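Local coordinates for hypothetical protein (Giardia lamblia, PDB 3I3F), which is of unknown function but belongs to the YjgF-like (endoribonuclease L-PSP) family, some of whose relatives act as imine deaminases, at residues A[30-35]-A[69-74]; A[45-48]-A[52-55]; A[63-68]-A[107-112]; A[87-92]-A[96-101]. All blocks are in the same frame, centred on the assembly; numbering follows the deposited sequence.

Interaction 1: residues A[30-35]-A[69-74]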
loop_
_atom_site.group_PDB
_atom_site.type_symbol
_atom_site.label_atom_id
_atom_site.label_comp_id
_atom_site.label_asym_id
_atom_site.label_seq_id
_atom_site.Cartn_x
_atom_site.Cartn_y
_atom_site.Cartn_z
ATOM N N GLY A 30 -13.261 -6.939 1.755
ATOM C CA GLY A 30 -14.119 -5.765 1.824
ATOM C C GLY A 30 -14.003 -5.024 0.508
ATOM O O GLY A 30 -12.900 -4.725 0.052
ATOM N N GLN A 31 -15.139 -4.753 -0.121
ATOM C CA GLN A 31 -15.148 -4.122 -1.434
ATOM C C GLN A 31 -14.930 -2.613 -1.314
ATOM O O GLN A 31 -14.134 -2.027 -2.051
ATOM C CB GLN A 31 -16.479 -4.408 -2.130
ATOM C CG GLN A 31 -16.480 -4.157 -3.625
ATOM C CD GLN A 31 -17.884 -4.099 -4.177
ATOM O OE1 GLN A 31 -18.637 -3.183 -3.856
ATOM N NE2 GLN A 31 -18.252 -5.083 -4.996
ATOM N N ILE A 32 -15.650 -2.002 -0.375
ATOM C CA ILE A 32 -15.659 -0.559 -0.179
ATOM C C ILE A 32 -15.720 -0.272 1.316
ATOM O O ILE A 32 -16.518 -0.882 2.025
ATOM C CB ILE A 32 -16.909 0.095 -0.821
ATOM C CG1 ILE A 32 -17.077 -0.326 -2.283
ATOM C CG2 ILE A 32 -16.840 1.616 -0.708
ATOM C CD1 ILE A 32 -18.361 0.172 -2.908
ATOM N N ALA A 33 -14.883 0.645 1.792
ATOM C CA ALA A 33 -14.980 1.145 3.162
ATOM C C ALA A 33 -14.997 2.668 3.139
ATOM O O ALA A 33 -14.243 3.286 2.387
ATOM C CB ALA A 33 -13.829 0.639 4.001
ATOM N N VAL A 34 -15.866 3.268 3.949
ATOM C CA VAL A 34 -15.942 4.721 4.072
ATOM C C VAL A 34 -15.671 5.125 5.517
ATOM O O VAL A 34 -16.250 4.559 6.444
ATOM C CB VAL A 34 -17.322 5.260 3.642
ATOM C CG1 VAL A 34 -17.375 6.778 3.788
ATOM C CG2 VAL A 34 -17.639 4.843 2.212
ATOM N N VAL A 35 -14.782 6.098 5.699
ATOM C CA VAL A 35 -14.432 6.603 7.026
ATOM C C VAL A 35 -14.047 8.080 6.935
ATOM O O VAL A 35 -13.150 8.446 6.177
ATOM C CB VAL A 35 -13.269 5.789 7.656
ATOM C CG1 VAL A 35 -12.069 5.730 6.717
ATOM C CG2 VAL A 35 -12.872 6.369 9.009
ATOM N N ARG A 69 -14.676 2.543 -10.801
ATOM C CA ARG A 69 -15.584 3.668 -11.041
ATOM C C ARG A 69 -16.942 3.439 -10.375
ATOM O O ARG A 69 -17.452 4.315 -9.678
ATOM C CB ARG A 69 -15.779 3.895 -12.543
ATOM C CG ARG A 69 -16.654 5.106 -12.886
ATOM C CD ARG A 69 -16.976 5.185 -14.374
ATOM N NE ARG A 69 -17.713 4.012 -14.849
ATOM C CZ ARG A 69 -19.015 3.791 -14.659
ATOM N NH1 ARG A 69 -19.773 4.660 -13.994
ATOM N NH2 ARG A 69 -19.569 2.683 -15.142
ATOM N N LYS A 70 -17.520 2.260 -10.594
ATOM C CA LYS A 70 -18.830 1.933 -10.031
ATOM C C LYS A 70 -18.810 1.918 -8.504
ATOM O O LYS A 70 -19.719 2.447 -7.867
ATOM C CB LYS A 70 -19.331 0.591 -10.568
ATOM C CG LYS A 70 -19.751 0.633 -12.027
ATOM C CD LYS A 70 -20.270 -0.714 -12.486
ATOM C CE LYS A 70 -20.592 -0.711 -13.970
ATOM N NZ LYS A 70 -20.761 -2.092 -14.505
ATOM N N CYS A 71 -17.776 1.320 -7.918
ATOM C CA CYS A 71 -17.643 1.294 -6.461
ATOM C C CYS A 71 -17.551 2.702 -5.881
ATOM O O CYS A 71 -18.241 3.023 -4.912
ATOM C CB CYS A 71 -16.418 0.484 -6.034
ATOM S SG CYS A 71 -16.611 -1.297 -6.206
ATOM N N LEU A 72 -16.703 3.541 -6.473
ATOM C CA LEU A 72 -16.512 4.902 -5.976
ATOM C C LEU A 72 -17.785 5.740 -6.093
ATOM O O LEU A 72 -18.136 6.461 -5.163
ATOM C CB LEU A 72 -15.346 5.592 -6.692
ATOM C CG LEU A 72 -13.961 5.033 -6.352
ATOM C CD1 LEU A 72 -12.885 5.703 -7.189
ATOM C CD2 LEU A 72 -13.661 5.201 -4.870
ATOM N N GLU A 73 -18.483 5.639 -7.220
ATOM C CA GLU A 73 -19.726 6.396 -7.405
ATOM C C GLU A 73 -20.813 5.928 -6.433
ATOM O O GLU A 73 -21.563 6.741 -5.893
ATOM C CB GLU A 73 -20.190 6.329 -8.863
ATOM C CG GLU A 73 -19.290 7.153 -9.786
ATOM C CD GLU A 73 -19.671 7.084 -11.254
ATOM O OE1 GLU A 73 -20.698 6.458 -11.590
ATOM O OE2 GLU A 73 -18.932 7.665 -12.078
ATOM N N TYR A 74 -20.862 4.621 -6.191
ATOM C CA TYR A 74 -21.765 4.029 -5.205
ATOM C C TYR A 74 -21.489 4.578 -3.798
ATOM O O TYR A 74 -22.415 4.756 -3.000
ATOM C CB TYR A 74 -21.596 2.506 -5.233
ATOM C CG TYR A 74 -22.592 1.706 -4.424
ATOM C CD1 TYR A 74 -23.902 1.534 -4.864
ATOM C CD2 TYR A 74 -22.212 1.087 -3.236
ATOM C CE1 TYR A 74 -24.810 0.779 -4.132
ATOM C CE2 TYR A 74 -23.112 0.335 -2.497
ATOM C CZ TYR A 74 -24.410 0.185 -2.949
ATOM O OH TYR A 74 -25.302 -0.562 -2.215
#
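The last turn of helix 56-74 packs on the edge of the sheet at strand 32-35, where Ile32 at the start of the strand and Gln31 just before it meet Cys71 and Tyr74 of the helix. Ile32 makes most of the touch with its CD1 end. CG1 lies opposite the carbonyl carbon (chi1 -52°) and the chain runs on extended, carrying CD1 to 3.7 Å from Cys71 CB and 3.5 Å from the backbone O of Cys71. The same methyl also approaches the exposed Tyr74 ring obliquely, 4.0 Å from CD2. Cys71 presents its thiol to Gln31: SG lies 3.6 Å from Gln31 OE1 and also touches Gln31 CD, so the sulfur packs along the amide. That amide is held by the loop between strands 16-18 and 32-35, OE1 accepting from Cys20 N and NE2 donating to Val24 O. Leu41 of the adjacent strand touches both Ile32 and Cys71, and Leu18 packs on Ile32. The contact is therefore mainly apolar, a methyl and a thiol closing the helix onto the sheet, while the buried Gln31 amide finds its hydrogen-bond partners in the backbone of residues 20-24 and can sit beside sulfur without a polar partner on the helix.

Interaction 2: residues A[45-48]-A[52-55]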
loop_
_atom_site.group_PDB
_atom_site.type_symbol
_atom_site.label_atom_id
_atom_site.label_comp_id
_atom_site.label_asym_id
_atom_site.label_seq_id
_atom_site.Cartn_x
_atom_site.Cartn_y
_atom_site.Cartn_z
ATOM N N VAL A 45 -10.021 -6.259 -9.754
ATOM C CA VAL A 45 -9.491 -7.086 -10.829
ATOM C C VAL A 45 -10.497 -7.137 -11.974
ATOM O O VAL A 45 -11.629 -6.663 -11.837
ATOM C CB VAL A 45 -9.172 -8.509 -10.320
ATOM C CG1 VAL A 45 -8.063 -8.457 -9.268
ATOM C CG2 VAL A 45 -10.425 -9.173 -9.759
ATOM N N GLY A 46 -10.081 -7.714 -13.098
ATOM C CA GLY A 46 -10.873 -7.685 -14.327
ATOM C C GLY A 46 -11.962 -8.738 -14.416
ATOM O O GLY A 46 -12.084 -9.423 -15.432
ATOM N N ILE A 47 -12.761 -8.851 -13.356
ATOM C CA ILE A 47 -13.859 -9.809 -13.278
ATOM C C ILE A 47 -15.171 -9.033 -13.266
ATOM O O ILE A 47 -15.313 -8.062 -12.520
ATOM C CB ILE A 47 -13.737 -10.675 -12.007
ATOM C CG1 ILE A 47 -12.463 -11.526 -12.074
ATOM C CG2 ILE A 47 -14.966 -11.566 -11.835
ATOM C CD1 ILE A 47 -12.148 -12.280 -10.800
ATOM N N ASP A 48 -16.123 -9.450 -14.102
ATOM C CA ASP A 48 -17.412 -8.758 -14.192
ATOM C C ASP A 48 -18.380 -9.285 -13.130
ATOM O O ASP A 48 -18.035 -10.192 -12.368
ATOM C CB ASP A 48 -18.000 -8.836 -15.616
ATOM C CG ASP A 48 -18.307 -10.256 -16.071
ATOM O OD1 ASP A 48 -18.591 -11.129 -15.228
ATOM O OD2 ASP A 48 -18.269 -10.489 -17.300
ATOM N N THR A 52 -17.103 -13.633 -14.261
ATOM C CA THR A 52 -16.268 -14.030 -15.390
ATOM C C THR A 52 -15.023 -13.153 -15.472
ATOM O O THR A 52 -15.124 -11.928 -15.540
ATOM C CB THR A 52 -17.043 -13.920 -16.720
ATOM O OG1 THR A 52 -18.189 -14.780 -16.680
ATOM C CG2 THR A 52 -16.158 -14.313 -17.895
ATOM N N LEU A 53 -13.857 -13.793 -15.464
ATOM C CA LEU A 53 -12.588 -13.106 -15.676
ATOM C C LEU A 53 -12.415 -12.851 -17.169
ATOM O O LEU A 53 -12.403 -13.791 -17.965
ATOM C CB LEU A 53 -11.427 -13.957 -15.153
ATOM C CG LEU A 53 -10.014 -13.379 -15.301
ATOM C CD1 LEU A 53 -9.849 -12.105 -14.481
ATOM C CD2 LEU A 53 -8.982 -14.420 -14.897
ATOM N N HIS A 54 -12.285 -11.582 -17.545
ATOM C CA HIS A 54 -12.152 -11.209 -18.953
ATOM C C HIS A 54 -10.802 -11.653 -19.518
ATOM O O HIS A 54 -9.842 -11.859 -18.772
ATOM C CB HIS A 54 -12.363 -9.702 -19.134
ATOM C CG HIS A 54 -13.798 -9.283 -19.024
ATOM N ND1 HIS A 54 -14.343 -8.279 -19.795
ATOM C CD2 HIS A 54 -14.807 -9.756 -18.255
ATOM C CE1 HIS A 54 -15.622 -8.139 -19.493
ATOM N NE2 HIS A 54 -15.929 -9.025 -18.562
ATOM N N LYS A 55 -10.750 -11.807 -20.840
ATOM C CA LYS A 55 -9.592 -12.385 -21.517
ATOM C C LYS A 55 -8.613 -11.315 -21.993
ATOM O O LYS A 55 -8.985 -10.412 -22.742
ATOM C CB LYS A 55 -10.048 -13.226 -22.712
#
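Asp48 ties the two arms of this loop together, reaching across to Thr52 and His54. Its CB already lies 3.6 Å from His54 NE2. CG falls between the backbone N and the carbonyl carbon (chi1 63°), a turn that swings the carboxylate over the facing arm and brings CG 3.6 Å from Thr52 O. At the tip the two oxygens part company. OD1 accepts the backbone N-H of Thr52 at 3.1 Å, with the donor well above the carboxylate plane, and also accepts from the hydroxyl of Ser50. OD2 accepts from His54 NE2 at 3.0 Å; the bond is bent (147° at the hydrogen), and it meets the imidazole close to its ring plane but the carboxylate from above, the two planes standing 83° apart. Behind this side chain the backbones form a single antiparallel bridge, with Ile47 and Leu53 as a non-hydrogen-bonded pair: His54 N donates to Gly46 O at 3.0 Å, almost straight, and Asp48 N to Thr52 O at the same length. Ile47 CG1 packs on Leu53 CD1 at 3.6 Å, and Gly46 centres an inverse gamma turn leading into the bridge, next to Val45, which touches a bound pentanoic acid. The whole lies in the connection from strand 38-41 to helix 56-74, and that helix supports it: Gln63 touches both Asp48 and His54, and Asn67 holds Ile47 O.

Interaction 3: residues A[63-68]-A[107-112]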
loop_
_atom_site.group_PDB
_atom_site.type_symbol
_atom_site.label_atom_id
_atom_site.label_comp_id
_atom_site.label_asym_id
_atom_site.label_seq_id
_atom_site.Cartn_x
_atom_site.Cartn_y
_atom_site.Cartn_z
ATOM N N GLN A 63 -12.178 -3.637 -17.405
ATOM C CA GLN A 63 -13.118 -4.134 -16.401
ATOM C C GLN A 63 -12.713 -3.707 -14.986
ATOM O O GLN A 63 -13.570 -3.356 -14.176
ATOM C CB GLN A 63 -13.245 -5.658 -16.484
ATOM C CG GLN A 63 -14.296 -6.253 -15.550
ATOM C CD GLN A 63 -15.703 -5.828 -15.915
ATOM O OE1 GLN A 63 -16.170 -6.092 -17.022
ATOM N NE2 GLN A 63 -16.388 -5.169 -14.987
ATOM N N THR A 64 -11.412 -3.734 -14.700
ATOM C CA THR A 64 -10.903 -3.322 -13.392
ATOM C C THR A 64 -11.276 -1.877 -13.072
ATOM O O THR A 64 -11.771 -1.589 -11.983
ATOM C CB THR A 64 -9.371 -3.491 -13.304
ATOM O OG1 THR A 64 -9.038 -4.878 -13.418
ATOM C CG2 THR A 64 -8.838 -2.958 -11.977
ATOM N N PHE A 65 -11.054 -0.973 -14.020
ATOM C CA PHE A 65 -11.356 0.434 -13.776
ATOM C C PHE A 65 -12.850 0.745 -13.832
ATOM O O PHE A 65 -13.305 1.679 -13.179
ATOM C CB PHE A 65 -10.533 1.340 -14.694
ATOM C CG PHE A 65 -9.101 1.458 -14.261
ATOM C CD1 PHE A 65 -8.774 2.175 -13.116
ATOM C CD2 PHE A 65 -8.087 0.819 -14.959
ATOM C CE1 PHE A 65 -7.461 2.274 -12.690
ATOM C CE2 PHE A 65 -6.767 0.916 -14.538
ATOM C CZ PHE A 65 -6.457 1.641 -13.398
ATOM N N ASP A 66 -13.612 -0.053 -14.578
ATOM C CA ASP A 66 -15.073 0.036 -14.529
ATOM C C ASP A 66 -15.578 -0.341 -13.132
ATOM O O ASP A 66 -16.437 0.342 -12.578
ATOM C CB ASP A 66 -15.720 -0.864 -15.588
ATOM C CG ASP A 66 -17.202 -0.577 -15.773
ATOM O OD1 ASP A 66 -17.562 0.601 -15.984
ATOM O OD2 ASP A 66 -18.002 -1.534 -15.720
ATOM N N ASN A 67 -15.034 -1.423 -12.573
ATOM C CA ASN A 67 -15.349 -1.828 -11.198
ATOM C C ASN A 67 -15.031 -0.723 -10.192
ATOM O O ASN A 67 -15.846 -0.406 -9.327
ATOM C CB ASN A 67 -14.583 -3.099 -10.810
ATOM C CG ASN A 67 -15.069 -4.338 -11.547
ATOM O OD1 ASN A 67 -16.125 -4.334 -12.181
ATOM N ND2 ASN A 67 -14.297 -5.413 -11.455
ATOM N N ILE A 68 -13.842 -0.138 -10.317
ATOM C CA ILE A 68 -13.418 0.953 -9.443
ATOM C C ILE A 68 -14.348 2.161 -9.568
ATOM O O ILE A 68 -14.772 2.725 -8.561
ATOM C CB ILE A 68 -11.958 1.374 -9.734
ATOM C CG1 ILE A 68 -10.994 0.273 -9.282
ATOM C CG2 ILE A 68 -11.615 2.679 -9.025
ATOM C CD1 ILE A 68 -9.588 0.428 -9.809
ATOM N N GLU A 107 -6.423 6.698 -20.693
ATOM C CA GLU A 107 -7.799 6.898 -21.163
ATOM C C GLU A 107 -8.787 7.003 -20.000
ATOM O O GLU A 107 -9.860 7.582 -20.147
ATOM C CB GLU A 107 -8.228 5.768 -22.103
ATOM C CG GLU A 107 -7.465 5.733 -23.414
ATOM C CD GLU A 107 -7.885 4.583 -24.319
ATOM O OE1 GLU A 107 -8.761 3.785 -23.924
ATOM O OE2 GLU A 107 -7.336 4.484 -25.437
ATOM N N VAL A 108 -8.432 6.431 -18.852
ATOM C CA VAL A 108 -9.261 6.529 -17.651
ATOM C C VAL A 108 -8.993 7.851 -16.940
ATOM O O VAL A 108 -9.925 8.553 -16.545
ATOM C CB VAL A 108 -8.995 5.355 -16.689
ATOM C CG1 VAL A 108 -9.792 5.525 -15.400
ATOM C CG2 VAL A 108 -9.337 4.034 -17.364
ATOM N N PHE A 109 -7.712 8.175 -16.782
ATOM C CA PHE A 109 -7.277 9.437 -16.189
ATOM C C PHE A 109 -6.686 10.288 -17.315
ATOM O O PHE A 109 -5.481 10.254 -17.573
ATOM C CB PHE A 109 -6.274 9.163 -15.065
ATOM C CG PHE A 109 -6.806 8.231 -14.008
ATOM C CD1 PHE A 109 -7.634 8.708 -13.001
ATOM C CD2 PHE A 109 -6.506 6.876 -14.037
ATOM C CE1 PHE A 109 -8.142 7.855 -12.033
ATOM C CE2 PHE A 109 -7.010 6.012 -13.068
ATOM C CZ PHE A 109 -7.830 6.507 -12.066
ATOM N N CYS A 110 -7.560 11.058 -17.967
ATOM C CA CYS A 110 -7.209 11.723 -19.225
ATOM C C CYS A 110 -6.626 13.130 -19.065
ATOM O O CYS A 110 -6.211 13.736 -20.052
ATOM C CB CYS A 110 -8.423 11.759 -20.159
ATOM S SG CYS A 110 -9.847 12.635 -19.494
ATOM N N VAL A 111 -6.583 13.645 -17.840
ATOM C CA VAL A 111 -5.982 14.959 -17.602
ATOM C C VAL A 111 -4.628 14.775 -16.924
ATOM O O VAL A 111 -4.574 14.461 -15.735
ATOM C CB VAL A 111 -6.888 15.862 -16.741
ATOM C CG1 VAL A 111 -6.270 17.250 -16.598
ATOM C CG2 VAL A 111 -8.277 15.957 -17.355
ATOM N N PRO A 112 -3.522 14.956 -17.678
ATOM C CA PRO A 112 -2.197 14.735 -17.098
ATOM C C PRO A 112 -1.964 15.466 -15.776
ATOM O O PRO A 112 -1.397 14.887 -14.854
ATOM C CB PRO A 112 -1.251 15.265 -18.181
ATOM C CG PRO A 112 -1.993 15.071 -19.444
ATOM C CD PRO A 112 -3.435 15.312 -19.109
#
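Phe65 meets Val108 with CB and CG, and the edge of the Phe109 ring near its CE1. Val108 CG2 lies 4.0 Å from both CB and CG of Phe65, coming in obliquely, and CG1 approaches CD1 of the same ring. Further out, Phe65 CE1 stands 3.8 Å from Phe109 CE2. The two rings form an offset edge-to-face pair: the edge of Phe109 is turned toward the face of Phe65, the planes stand at 85° and the centroids lie 5.9 Å apart. Phe109 is the first residue to leave helical geometry after helix 95-108, and its CG sits opposite the carbonyl carbon (chi1 -56°), which folds the ring back toward helix 56-74. Val108 wedges into the corner between the rings, since its CG1 also lies over one face of Phe109, 3.6 Å above the plane and offset toward the rim. Within helix 56-74, Gln63 NE2 donates to Asn67 OD1 one turn on, at 2.9 Å. Val133 of strand 131-139 packs against Phe65, and Phe109 rests on Ile82 and Leu85 of strand 82-90 with its ring also meeting that of Tyr105. The joint between helix 56-74 and the C-terminal end of helix 95-108, with the residue after it, is thus made of aromatic and aliphatic carbon alone, its cohesion coming mainly from dispersion, with at most a small electrostatic part from the offset edge-to-face pair.

Interaction 4: residues A[87-92]-A[96-101]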
loop_
_atom_site.group_PDB
_atom_site.type_symbol
_atom_site.label_atom_id
_atom_site.label_comp_id
_atom_site.label_asym_id
_atom_site.label_seq_id
_atom_site.Cartn_x
_atom_site.Cartn_y
_atom_site.Cartn_z
ATOM N N ILE A 87 -0.712 -0.187 -8.495
ATOM C CA ILE A 87 -0.926 -1.172 -9.545
ATOM C C ILE A 87 0.040 -2.335 -9.368
ATOM O O ILE A 87 1.243 -2.130 -9.200
ATOM C CB ILE A 87 -0.709 -0.557 -10.937
ATOM C CG1 ILE A 87 -1.687 0.598 -11.173
ATOM C CG2 ILE A 87 -0.879 -1.617 -12.026
ATOM C CD1 ILE A 87 -1.154 1.643 -12.101
ATOM N N PHE A 88 -0.501 -3.549 -9.388
ATOM C CA PHE A 88 0.301 -4.758 -9.508
ATOM C C PHE A 88 0.036 -5.347 -10.885
ATOM O O PHE A 88 -1.098 -5.705 -11.201
ATOM C CB PHE A 88 -0.064 -5.785 -8.430
ATOM C CG PHE A 88 0.440 -5.440 -7.053
ATOM C CD1 PHE A 88 1.802 -5.315 -6.807
ATOM C CD2 PHE A 88 -0.445 -5.273 -5.997
ATOM C CE1 PHE A 88 2.273 -5.006 -5.535
ATOM C CE2 PHE A 88 0.019 -4.966 -4.721
ATOM C CZ PHE A 88 1.379 -4.832 -4.492
ATOM N N LEU A 89 1.074 -5.415 -11.713
ATOM C CA LEU A 89 0.992 -6.100 -12.996
ATOM C C LEU A 89 1.594 -7.487 -12.829
ATOM O O LEU A 89 2.538 -7.668 -12.065
ATOM C CB LEU A 89 1.746 -5.325 -14.077
ATOM C CG LEU A 89 1.185 -3.946 -14.435
ATOM C CD1 LEU A 89 2.076 -3.263 -15.463
ATOM C CD2 LEU A 89 -0.246 -4.049 -14.947
ATOM N N SER A 90 1.045 -8.470 -13.531
ATOM C CA SER A 90 1.571 -9.826 -13.440
ATOM C C SER A 90 3.023 -9.866 -13.900
ATOM O O SER A 90 3.398 -9.196 -14.864
ATOM C CB SER A 90 0.739 -10.790 -14.287
ATOM O OG SER A 90 1.310 -12.089 -14.270
ATOM N N THR A 91 3.836 -10.660 -13.210
ATOM C CA THR A 91 5.214 -10.899 -13.635
ATOM C C THR A 91 5.265 -11.514 -15.040
ATOM O O THR A 91 6.273 -11.392 -15.736
ATOM C CB THR A 91 5.957 -11.818 -12.645
ATOM O OG1 THR A 91 5.154 -12.970 -12.364
ATOM C CG2 THR A 91 6.245 -11.081 -11.347
ATOM N N SER A 92 4.174 -12.159 -15.452
ATOM C CA SER A 92 4.081 -12.789 -16.772
ATOM C C SER A 92 3.913 -11.815 -17.948
ATOM O O SER A 92 4.081 -12.217 -19.100
ATOM C CB SER A 92 2.919 -13.791 -16.788
ATOM O OG SER A 92 1.664 -13.130 -16.746
ATOM N N SER A 96 4.999 -5.123 -24.145
ATOM C CA SER A 96 3.848 -4.591 -24.874
ATOM C C SER A 96 2.595 -4.554 -24.003
ATOM O O SER A 96 1.830 -3.592 -24.053
ATOM C CB SER A 96 3.572 -5.411 -26.138
ATOM O OG SER A 96 4.609 -5.242 -27.089
ATOM N N GLU A 97 2.388 -5.601 -23.208
ATOM C CA GLU A 97 1.226 -5.665 -22.322
ATOM C C GLU A 97 1.286 -4.584 -21.241
ATOM O O GLU A 97 0.274 -3.941 -20.958
ATOM C CB GLU A 97 1.088 -7.058 -21.701
ATOM C CG GLU A 97 0.566 -8.100 -22.684
ATOM C CD GLU A 97 0.591 -9.510 -22.127
ATOM O OE1 GLU A 97 1.650 -9.935 -21.621
ATOM O OE2 GLU A 97 -0.447 -10.202 -22.209
ATOM N N GLU A 98 2.466 -4.371 -20.659
ATOM C CA GLU A 98 2.651 -3.290 -19.687
ATOM C C GLU A 98 2.415 -1.925 -20.333
ATOM O O GLU A 98 1.764 -1.062 -19.743
ATOM C CB GLU A 98 4.043 -3.333 -19.048
ATOM C CG GLU A 98 4.333 -2.124 -18.150
ATOM C CD GLU A 98 5.490 -2.325 -17.186
ATOM O OE1 GLU A 98 6.128 -3.400 -17.204
ATOM O OE2 GLU A 98 5.761 -1.391 -16.399
ATOM N N ALA A 99 2.940 -1.732 -21.541
ATOM C CA ALA A 99 2.749 -0.478 -22.265
ATOM C C ALA A 99 1.278 -0.256 -22.601
ATOM O O ALA A 99 0.783 0.864 -22.496
ATOM C CB ALA A 99 3.597 -0.448 -23.536
ATOM N N ARG A 100 0.582 -1.321 -22.997
ATOM C CA ARG A 100 -0.842 -1.219 -23.307
ATOM C C ARG A 100 -1.644 -0.841 -22.062
ATOM O O ARG A 100 -2.577 -0.040 -22.138
ATOM C CB ARG A 100 -1.381 -2.519 -23.924
ATOM C CG ARG A 100 -2.851 -2.455 -24.366
ATOM C CD ARG A 100 -3.126 -1.228 -25.222
ATOM N NE ARG A 100 -4.484 -1.184 -25.758
ATOM C CZ ARG A 100 -5.065 -0.084 -26.235
ATOM N NH1 ARG A 100 -4.418 1.080 -26.243
ATOM N NH2 ARG A 100 -6.305 -0.139 -26.707
ATOM N N PHE A 101 -1.269 -1.400 -20.914
ATOM C CA PHE A 101 -1.914 -1.019 -19.663
ATOM C C PHE A 101 -1.846 0.490 -19.443
ATOM O O PHE A 101 -2.850 1.114 -19.103
ATOM C CB PHE A 101 -1.303 -1.735 -18.457
ATOM C CG PHE A 101 -1.783 -1.183 -17.149
ATOM C CD1 PHE A 101 -2.982 -1.611 -16.602
ATOM C CD2 PHE A 101 -1.066 -0.191 -16.492
ATOM C CE1 PHE A 101 -3.444 -1.080 -15.408
ATOM C CE2 PHE A 101 -1.526 0.346 -15.303
ATOM C CZ PHE A 101 -2.712 -0.099 -14.760
HETATM O O HOH W 1 2.547 -12.482 -21.700
#
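Phe101 fills the tight inner half of this contact, with Ile87 at the edge of its ring and Leu89 over a face. Ile87 CD1 is 3.5 Å from Phe101 CE2 and equally near CZ, close to the ring plane, and CG2 adds a second methyl at CZ. Leu89 CD2 makes a CH-pi contact, 4.1 Å from the centroid and 17° off the normal. The ring gets there because Phe101 CG is anti to its backbone N (chi1 170°), which projects it from the helix at the strand. The other methyl, Leu89 CD1, packs on the aliphatic part of Glu98, 3.7 Å from CG, while the Glu98 carboxylate pairs with Arg122. The outer half is loose and wet. Ser92 O and Glu97 OE1 are joined by a water that donates to both, at 3.0 Å and 2.7 Å, and Glu97 OE1 also accepts from Ser94 N. Strand 82-90 and helix 95-108 run roughly antiparallel (150°), their short axes approaching to 9.9 Å, as the first two elements of a beta-alpha-beta unit that strand 117-123 completes. Leu57 and Thr61 of helix 56-74 and Val131 of strand 131-139 also touch Phe101, and Gln126 of the third subunit packs on Glu98.

From the N terminus, interaction 1 opens at strand 32-35 and closes at the end of helix 56-74, with interaction 2 nested inside that loop. Interaction 3 starts on the same helix before interaction 1 has closed, so the two cross, and it ends just past helix 95-108. Interaction 4, a short local closure between strand 82-90 and helix 95-108, lies within the span of interaction 3. Interaction 2 touches interaction 3 where its loop meets helix 56-74, and interactions 3 and 4 touch at Phe65 and Phe101. Interactions 1, 3 and 4 tie the two helices to the sheet and to each other, while interaction 2 shapes the loop that leads into helix 56-74.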